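Long-range contacts in pectate lyase 47 (Bacillus sp. TS-47, PDB 1VBL), which probably cleaves pectate by calcium-dependent beta-elimination, as a thermostable member of polysaccharide lyase family 1: residues Lys235-Phe240 and Arg263-Gly268; Leu274-Tyr279 and Pro403-Ala408; Ile296-Tyr301 and Val395-Pro400. All blocks are in the same frame, centred on the assembly; numbering follows the deposited sequence.

Interaction 1: residues Lys235-Phe240 and Arg263-Gly268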
# COMPACT_ATOMS: atom_id res chain seq x y z
N LYS A 235 -0.62 -9.00 3.11
CA LYS A 235 -1.42 -10.21 3.00
C LYS A 235 -0.70 -11.50 3.37
O LYS A 235 0.47 -11.49 3.75
CB LYS A 235 -1.95 -10.34 1.57
CG LYS A 235 -0.86 -10.54 0.52
CD LYS A 235 -1.43 -10.66 -0.89
CE LYS A 235 -0.33 -10.90 -1.91
NZ LYS A 235 -0.86 -11.01 -3.30
N ASN A 236 -1.43 -12.60 3.23
CA ASN A 236 -0.92 -13.94 3.50
C ASN A 236 -0.18 -14.11 4.82
O ASN A 236 1.02 -14.38 4.85
CB ASN A 236 -0.03 -14.40 2.34
CG ASN A 236 -0.81 -14.52 1.04
OD1 ASN A 236 -2.02 -14.73 1.05
ND2 ASN A 236 -0.10 -14.42 -0.08
N SER A 237 -0.93 -13.95 5.91
CA SER A 237 -0.41 -14.13 7.25
C SER A 237 0.72 -13.21 7.69
O SER A 237 1.46 -13.55 8.61
CB SER A 237 0.01 -15.59 7.45
OG SER A 237 -1.05 -16.45 7.09
N SER A 238 0.87 -12.06 7.04
CA SER A 238 1.90 -11.12 7.46
C SER A 238 1.47 -10.71 8.87
O SER A 238 0.30 -10.85 9.22
CB SER A 238 1.94 -9.90 6.54
OG SER A 238 2.42 -10.28 5.26
N ASP A 239 2.39 -10.21 9.68
CA ASP A 239 2.03 -9.87 11.05
C ASP A 239 3.01 -8.88 11.65
O ASP A 239 4.15 -8.79 11.22
CB ASP A 239 2.03 -11.17 11.87
CG ASP A 239 0.98 -11.19 12.97
OD1 ASP A 239 0.19 -10.23 13.08
OD2 ASP A 239 0.95 -12.19 13.72
N PHE A 240 2.55 -8.15 12.66
CA PHE A 240 3.39 -7.19 13.37
C PHE A 240 4.02 -6.16 12.44
O PHE A 240 5.23 -6.17 12.18
CB PHE A 240 4.47 -7.95 14.14
CG PHE A 240 3.90 -9.02 15.04
CD1 PHE A 240 4.36 -10.34 14.96
CD2 PHE A 240 2.88 -8.72 15.93
CE1 PHE A 240 3.80 -11.34 15.76
CE2 PHE A 240 2.32 -9.72 16.74
CZ PHE A 240 2.78 -11.02 16.65
N ARG A 263 -9.38 -17.07 3.38
CA ARG A 263 -8.08 -17.50 3.88
C ARG A 263 -8.06 -17.47 5.40
O ARG A 263 -7.58 -16.51 6.01
CB ARG A 263 -6.96 -16.60 3.32
CG ARG A 263 -5.56 -17.13 3.61
CD ARG A 263 -4.50 -16.30 2.90
NE ARG A 263 -3.17 -16.92 2.96
CZ ARG A 263 -2.46 -17.06 4.07
NH1 ARG A 263 -2.93 -16.64 5.23
NH2 ARG A 263 -1.26 -17.63 4.02
N MET A 264 -8.58 -18.52 6.01
CA MET A 264 -8.62 -18.61 7.46
C MET A 264 -7.22 -18.59 8.05
O MET A 264 -7.05 -18.39 9.25
CB MET A 264 -9.36 -19.88 7.90
CG MET A 264 -10.82 -19.93 7.48
SD MET A 264 -11.76 -18.47 7.99
CE MET A 264 -12.30 -17.84 6.41
N ALA A 265 -6.22 -18.81 7.20
CA ALA A 265 -4.83 -18.80 7.65
C ALA A 265 -4.43 -17.41 8.14
O ALA A 265 -3.44 -17.26 8.85
CB ALA A 265 -3.92 -19.24 6.50
N ASP A 266 -5.21 -16.40 7.76
CA ASP A 266 -4.94 -15.03 8.18
C ASP A 266 -5.46 -14.75 9.58
O ASP A 266 -5.03 -13.80 10.24
CB ASP A 266 -5.56 -14.02 7.20
CG ASP A 266 -4.76 -13.88 5.93
OD1 ASP A 266 -3.57 -14.26 5.93
OD2 ASP A 266 -5.31 -13.37 4.93
N SER A 267 -6.39 -15.58 10.04
CA SER A 267 -6.97 -15.41 11.37
C SER A 267 -5.86 -15.42 12.43
O SER A 267 -4.99 -16.28 12.42
CB SER A 267 -7.97 -16.52 11.67
OG SER A 267 -8.61 -16.30 12.91
N GLY A 268 -5.90 -14.44 13.33
CA GLY A 268 -4.89 -14.36 14.37
C GLY A 268 -3.65 -13.61 13.93
O GLY A 268 -2.70 -13.47 14.69
O HOH W 1 -4.15 -12.47 2.76
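The backbones come nearest at Ser237 and Asp266, whose CA atoms lie 4.7 Å apart, where a tight turn with Asn236 and Ser237 both in left-handed conformations faces a short 3-10 segment, 264-266. The side chain of Asp266 spans this gap. Its OD1 accepts the backbone N-H of Ser237 at 2.7 Å, met nearly along the C-O bond direction, and also forms a salt bridge with NH1 of Arg263 at 2.6 Å. Its other oxygen, OD2, reaches the preceding amide indirectly, because a water takes the N-H of Asn236 and donates to OD2. One carboxylate thus ties down two successive amides of the turn.

Arg263 approaches the same turn with an extended chain, CG anti to the backbone N (chi1 -171°). Its guanidinium lies with one face centred under Asn236 CA, while Ser237 OG sits at its edge and near its plane. NH1 donates to OG at 2.7 Å with an N-H...O angle of 154°; NH2 adds a weak bond to the same oxygen. The hydroxyl donates to Ala265 O at 3.1 Å, from above the carbonyl plane. Held by one good and one weak bond from the guanidinium and by its own bond to Ala265 O, OG has little freedom to turn, and the neighbouring Asp266 is likely to offset the charge of the arginine.

In the right-handed parallel beta-helix of this family, residues 235-240 lead from strand 232-235 into strand 239-251, whereas 263-268 belongs to the long loop joining strands 253-257 and 272-280. Farther along that loop His269 and Arg271 bind Asp239 OD2, and the side chain of Asp266 also touches Phe291 of the loop beyond strand 288-289.

Interaction 2: residues Leu274-Tyr279 and Pro403-Ala408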
# COMPACT_ATOMS: atom_id res chain seq x y z
N LEU A 274 -1.36 1.75 12.01
CA LEU A 274 -1.18 2.82 11.04
C LEU A 274 -1.44 4.12 11.77
O LEU A 274 -2.55 4.36 12.24
CB LEU A 274 -2.16 2.69 9.87
CG LEU A 274 -2.16 1.38 9.09
CD1 LEU A 274 -3.12 0.40 9.74
CD2 LEU A 274 -2.59 1.65 7.64
N HIS A 275 -0.42 4.96 11.87
CA HIS A 275 -0.61 6.23 12.55
C HIS A 275 0.16 7.38 11.92
O HIS A 275 1.22 7.19 11.31
CB HIS A 275 -0.28 6.08 14.05
CG HIS A 275 1.17 5.86 14.35
ND1 HIS A 275 2.07 6.90 14.47
CD2 HIS A 275 1.87 4.73 14.62
CE1 HIS A 275 3.25 6.42 14.80
NE2 HIS A 275 3.16 5.10 14.90
N HIS A 276 -0.41 8.57 12.06
CA HIS A 276 0.17 9.79 11.53
C HIS A 276 0.45 9.78 10.04
O HIS A 276 1.39 10.42 9.57
CB HIS A 276 1.44 10.14 12.30
CG HIS A 276 1.20 10.48 13.74
ND1 HIS A 276 1.24 9.54 14.74
CD2 HIS A 276 0.86 11.65 14.33
CE1 HIS A 276 0.94 10.12 15.89
NE2 HIS A 276 0.70 11.40 15.67
N ASN A 277 -0.37 9.05 9.29
CA ASN A 277 -0.20 9.00 7.86
C ASN A 277 -1.08 10.08 7.26
O ASN A 277 -2.11 10.44 7.82
CB ASN A 277 -0.59 7.62 7.31
CG ASN A 277 0.33 6.52 7.81
OD1 ASN A 277 1.51 6.48 7.46
ND2 ASN A 277 -0.20 5.63 8.64
N TYR A 278 -0.65 10.60 6.12
CA TYR A 278 -1.36 11.65 5.42
C TYR A 278 -1.97 11.06 4.15
O TYR A 278 -1.26 10.75 3.20
CB TYR A 278 -0.35 12.75 5.07
CG TYR A 278 -0.91 14.07 4.56
CD1 TYR A 278 -0.05 15.15 4.35
CD2 TYR A 278 -2.27 14.24 4.27
CE1 TYR A 278 -0.52 16.37 3.88
CE2 TYR A 278 -2.75 15.47 3.79
CZ TYR A 278 -1.86 16.52 3.60
OH TYR A 278 -2.29 17.74 3.12
N TYR A 279 -3.30 10.88 4.16
CA TYR A 279 -4.00 10.35 2.99
C TYR A 279 -4.60 11.56 2.29
O TYR A 279 -5.47 12.24 2.85
CB TYR A 279 -5.11 9.38 3.39
CG TYR A 279 -4.60 8.14 4.09
CD1 TYR A 279 -4.42 8.13 5.48
CD2 TYR A 279 -4.28 6.99 3.38
CE1 TYR A 279 -3.94 7.01 6.13
CE2 TYR A 279 -3.79 5.85 4.02
CZ TYR A 279 -3.62 5.87 5.40
OH TYR A 279 -3.15 4.76 6.06
N PRO A 403 -4.05 17.35 11.99
CA PRO A 403 -3.74 17.94 10.68
C PRO A 403 -2.40 18.68 10.59
O PRO A 403 -1.59 18.41 9.71
CB PRO A 403 -4.92 18.88 10.44
CG PRO A 403 -6.05 18.17 11.14
CD PRO A 403 -5.39 17.74 12.44
N ALA A 404 -2.18 19.62 11.51
CA ALA A 404 -0.94 20.39 11.51
C ALA A 404 0.28 19.49 11.65
O ALA A 404 1.26 19.63 10.93
CB ALA A 404 -0.97 21.42 12.64
N LEU A 405 0.20 18.55 12.59
CA LEU A 405 1.30 17.62 12.83
C LEU A 405 1.62 16.73 11.63
O LEU A 405 2.77 16.64 11.20
CB LEU A 405 0.98 16.74 14.04
CG LEU A 405 2.05 15.71 14.38
CD1 LEU A 405 3.34 16.43 14.75
CD2 LEU A 405 1.58 14.83 15.52
N VAL A 406 0.60 16.07 11.10
CA VAL A 406 0.77 15.17 9.97
C VAL A 406 1.23 15.92 8.72
O VAL A 406 2.12 15.46 8.01
CB VAL A 406 -0.53 14.39 9.68
CG1 VAL A 406 -0.38 13.55 8.41
CG2 VAL A 406 -0.86 13.48 10.86
N LYS A 407 0.62 17.07 8.44
CA LYS A 407 1.02 17.82 7.26
C LYS A 407 2.49 18.25 7.34
O LYS A 407 3.20 18.29 6.34
CB LYS A 407 0.12 19.05 7.08
CG LYS A 407 -1.29 18.69 6.62
CD LYS A 407 -2.11 19.90 6.21
CE LYS A 407 -2.57 20.71 7.41
NZ LYS A 407 -3.58 21.72 7.01
N ALA A 408 2.95 18.53 8.56
CA ALA A 408 4.32 18.97 8.76
C ALA A 408 5.38 17.87 8.81
O ALA A 408 6.49 18.06 8.32
CB ALA A 408 4.41 19.81 10.04
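His276 meets helix 402-409 through the outer part of its imidazole: CD2 and NE2 are each 3.5 Å from the CD2 methyl of Leu405, which comes in at a slant to the ring. The opposite corner of the imidazole is held within the strand's own turn, where ND1 shares a hydrogen bond of 2.8 Å with ND1 of His275, with His275 ND1 in the plane of the His276 ring, at its edge. That bond limits how far the ring can swing, and stacking with Tyr245 steadies it further. Val406 then covers the main chain of His276, its CG2 methyl 3.9 Å from His276 CA.

At Asn277 the contact passes to the other methyl of Val406, and CG1 lies 3.6 Å from Asn277 O. The side chain of Asn277 leaves the backbone away from the helix, and its buried amide donates to Ile243 O and accepts from Asn246 N, while Asn299 OD1 takes the backbone N-H of Asn277. These are rungs of the asparagine ladder that runs through the T2 turns of pectate lyase beta-helices, with His276 in the left-handed conformation that makes the turn. The helix therefore lies against the outside of the turn while the ladder fills its inside.

Tyr278 starts the next strand and turns back toward the helix. Its CB is 3.4 Å from Val406 CG1, a close apolar contact, and with CG anti to the backbone N (chi1 -169°) the ring reaches past Val406 to the next residue of the helix, Lys407. There CE1 is 3.7 Å from CG of Lys407, whose methylene chain slants past the ring as far as the phenol oxygen before bending at chi3. That oxygen, Tyr278 OH, is hydrogen-bonded to Glu302 of the adjacent strand 293-303.

Interaction 3: residues Ile296-Tyr301 and Val395-Pro400; sequences IYNNYY and VIHPTP
A T2 turn of the parallel beta-helix, with Tyr297 on its incoming strand and Asn298 in the left-handed conformation at its bend, grips the irregular chain of 395-400. Asn298 does so through its amide, which pairs with both peptide groups of a single residue. OD1 receives the N-H of His397 at 2.7 Å, in the carbonyl plane and on a lone pair, with an N-H...O angle of 159°; ND2 donates to His397 O at 3.0 Å, tilted from that carbonyl's plane. The imidazole of His397 lies only 15° from the plane of this amide, its CD2 3.5 Å from OD1.

Beside this pair, Tyr297 CG sits between the backbone N and carbonyl carbon (chi1 76°), which turns a ring face to Ile396. CG1 of Ile396 stands 4.2 Å from the ring centroid in a CH-pi contact, displaced toward the rim, and His275 stacks on the opposite face. At the phenol end a water donates to Tyr297 OH at 2.8 Å and accepts from Val395 N, engaging three successive loop residues.

Asn327 of the next coil donates from ND2 to His397 O and accepts from Asn298 ND2 with its backbone O. A leucine in place of Asn298 lacks both amide ends, and the N-H of His397 would probably lose its acceptor and the loop its two-point hold on the turn. Because Asn298 binds the main chain rather than the imidazole end of His397, the contact fixes the path of the loop through uncharged, directional bonds, with the tyrosine face adding apolar cover.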
# COMPACT_ATOMS: atom_id res chain seq x y z
N ILE A 296 -5.68 2.06 14.16
CA ILE A 296 -5.65 3.21 13.26
C ILE A 296 -5.80 4.48 14.08
O ILE A 296 -6.89 4.75 14.59
CB ILE A 296 -6.82 3.13 12.25
CG1 ILE A 296 -6.75 1.80 11.49
CG2 ILE A 296 -6.80 4.32 11.31
CD1 ILE A 296 -7.91 1.60 10.52
N TYR A 297 -4.74 5.27 14.20
CA TYR A 297 -4.84 6.49 14.98
C TYR A 297 -4.03 7.68 14.49
O TYR A 297 -3.00 7.52 13.84
CB TYR A 297 -4.51 6.19 16.45
CG TYR A 297 -3.04 6.02 16.78
CD1 TYR A 297 -2.25 7.12 17.15
CD2 TYR A 297 -2.44 4.76 16.76
CE1 TYR A 297 -0.91 6.96 17.50
CE2 TYR A 297 -1.09 4.59 17.11
CZ TYR A 297 -0.34 5.70 17.48
OH TYR A 297 0.99 5.54 17.82
N ASN A 298 -4.52 8.87 14.79
CA ASN A 298 -3.85 10.11 14.42
C ASN A 298 -3.53 10.23 12.93
O ASN A 298 -2.51 10.80 12.56
CB ASN A 298 -2.56 10.26 15.22
CG ASN A 298 -2.81 10.64 16.67
OD1 ASN A 298 -1.90 10.59 17.49
ND2 ASN A 298 -4.04 11.03 16.99
N ASN A 299 -4.40 9.70 12.08
CA ASN A 299 -4.17 9.81 10.64
C ASN A 299 -4.99 10.99 10.15
O ASN A 299 -6.03 11.32 10.72
CB ASN A 299 -4.61 8.54 9.92
CG ASN A 299 -3.74 7.35 10.28
OD1 ASN A 299 -2.56 7.28 9.90
ND2 ASN A 299 -4.30 6.42 11.04
N TYR A 300 -4.51 11.64 9.10
CA TYR A 300 -5.19 12.78 8.51
C TYR A 300 -5.61 12.41 7.08
O TYR A 300 -4.76 12.03 6.27
CB TYR A 300 -4.27 14.00 8.50
CG TYR A 300 -4.87 15.22 7.84
CD1 TYR A 300 -6.14 15.68 8.20
CD2 TYR A 300 -4.17 15.93 6.86
CE1 TYR A 300 -6.70 16.81 7.60
CE2 TYR A 300 -4.72 17.05 6.25
CZ TYR A 300 -5.98 17.49 6.62
OH TYR A 300 -6.54 18.58 6.00
N TYR A 301 -6.91 12.49 6.81
CA TYR A 301 -7.46 12.16 5.50
C TYR A 301 -8.01 13.45 4.91
O TYR A 301 -8.85 14.11 5.51
CB TYR A 301 -8.59 11.13 5.63
CG TYR A 301 -8.22 9.88 6.41
CD1 TYR A 301 -8.15 9.91 7.80
CD2 TYR A 301 -7.94 8.68 5.75
CE1 TYR A 301 -7.81 8.77 8.53
CE2 TYR A 301 -7.60 7.53 6.47
CZ TYR A 301 -7.53 7.59 7.85
OH TYR A 301 -7.17 6.47 8.58
N VAL A 395 2.30 7.54 22.26
CA VAL A 395 1.42 8.68 22.45
C VAL A 395 0.34 8.79 21.39
O VAL A 395 0.60 8.54 20.21
CB VAL A 395 2.21 10.01 22.40
CG1 VAL A 395 1.28 11.18 22.71
CG2 VAL A 395 3.38 9.97 23.36
N ILE A 396 -0.85 9.17 21.81
CA ILE A 396 -1.95 9.40 20.88
C ILE A 396 -2.28 10.87 21.05
O ILE A 396 -2.65 11.31 22.14
CB ILE A 396 -3.19 8.54 21.21
CG1 ILE A 396 -2.86 7.06 21.02
CG2 ILE A 396 -4.34 8.94 20.29
CD1 ILE A 396 -4.01 6.13 21.34
N HIS A 397 -2.12 11.65 19.99
CA HIS A 397 -2.40 13.07 20.06
C HIS A 397 -3.88 13.40 19.97
O HIS A 397 -4.66 12.64 19.40
CB HIS A 397 -1.67 13.81 18.94
CG HIS A 397 -0.20 13.55 18.92
ND1 HIS A 397 0.64 13.92 19.96
CD2 HIS A 397 0.59 12.94 18.01
CE1 HIS A 397 1.87 13.54 19.68
NE2 HIS A 397 1.87 12.94 18.50
N PRO A 398 -4.28 14.54 20.55
CA PRO A 398 -5.68 14.98 20.52
C PRO A 398 -6.02 15.25 19.06
O PRO A 398 -5.25 15.88 18.35
CB PRO A 398 -5.68 16.24 21.38
CG PRO A 398 -4.27 16.76 21.22
CD PRO A 398 -3.45 15.50 21.30
N THR A 399 -7.19 14.79 18.63
CA THR A 399 -7.59 14.94 17.23
C THR A 399 -7.41 16.30 16.56
O THR A 399 -6.97 16.37 15.41
CB THR A 399 -9.05 14.49 17.05
OG1 THR A 399 -9.29 13.32 17.85
CG2 THR A 399 -9.31 14.14 15.58
N PRO A 400 -7.74 17.40 17.26
CA PRO A 400 -7.55 18.67 16.55
C PRO A 400 -6.10 19.04 16.20
O PRO A 400 -5.86 19.89 15.34
CB PRO A 400 -8.24 19.70 17.45
CG PRO A 400 -8.26 19.05 18.80
CD PRO A 400 -8.48 17.59 18.51
O HOH W 2 3.01 6.32 19.52

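Interactions 2 and 3 lie side by side, their centres 8 Å apart, on adjacent coils of the beta-helix. Strands 272-280 and 293-303 join them through a probable hydrogen bond from Tyr279 N to Tyr300 O (2.8 Å), while loop 395-400 runs directly into helix 402-409, so that the C-terminal region covers two consecutive T2 turns. Interaction 1 is set apart, its centre about 27 Å from that of interaction 2, although strand 239-251 neighbours strand 272-280. It is also the one near the metal: the Asn236 side chain is about 10 Å from the calcium ion bound by Asp190, Asp229 and Asp233. The other two lie away from that site.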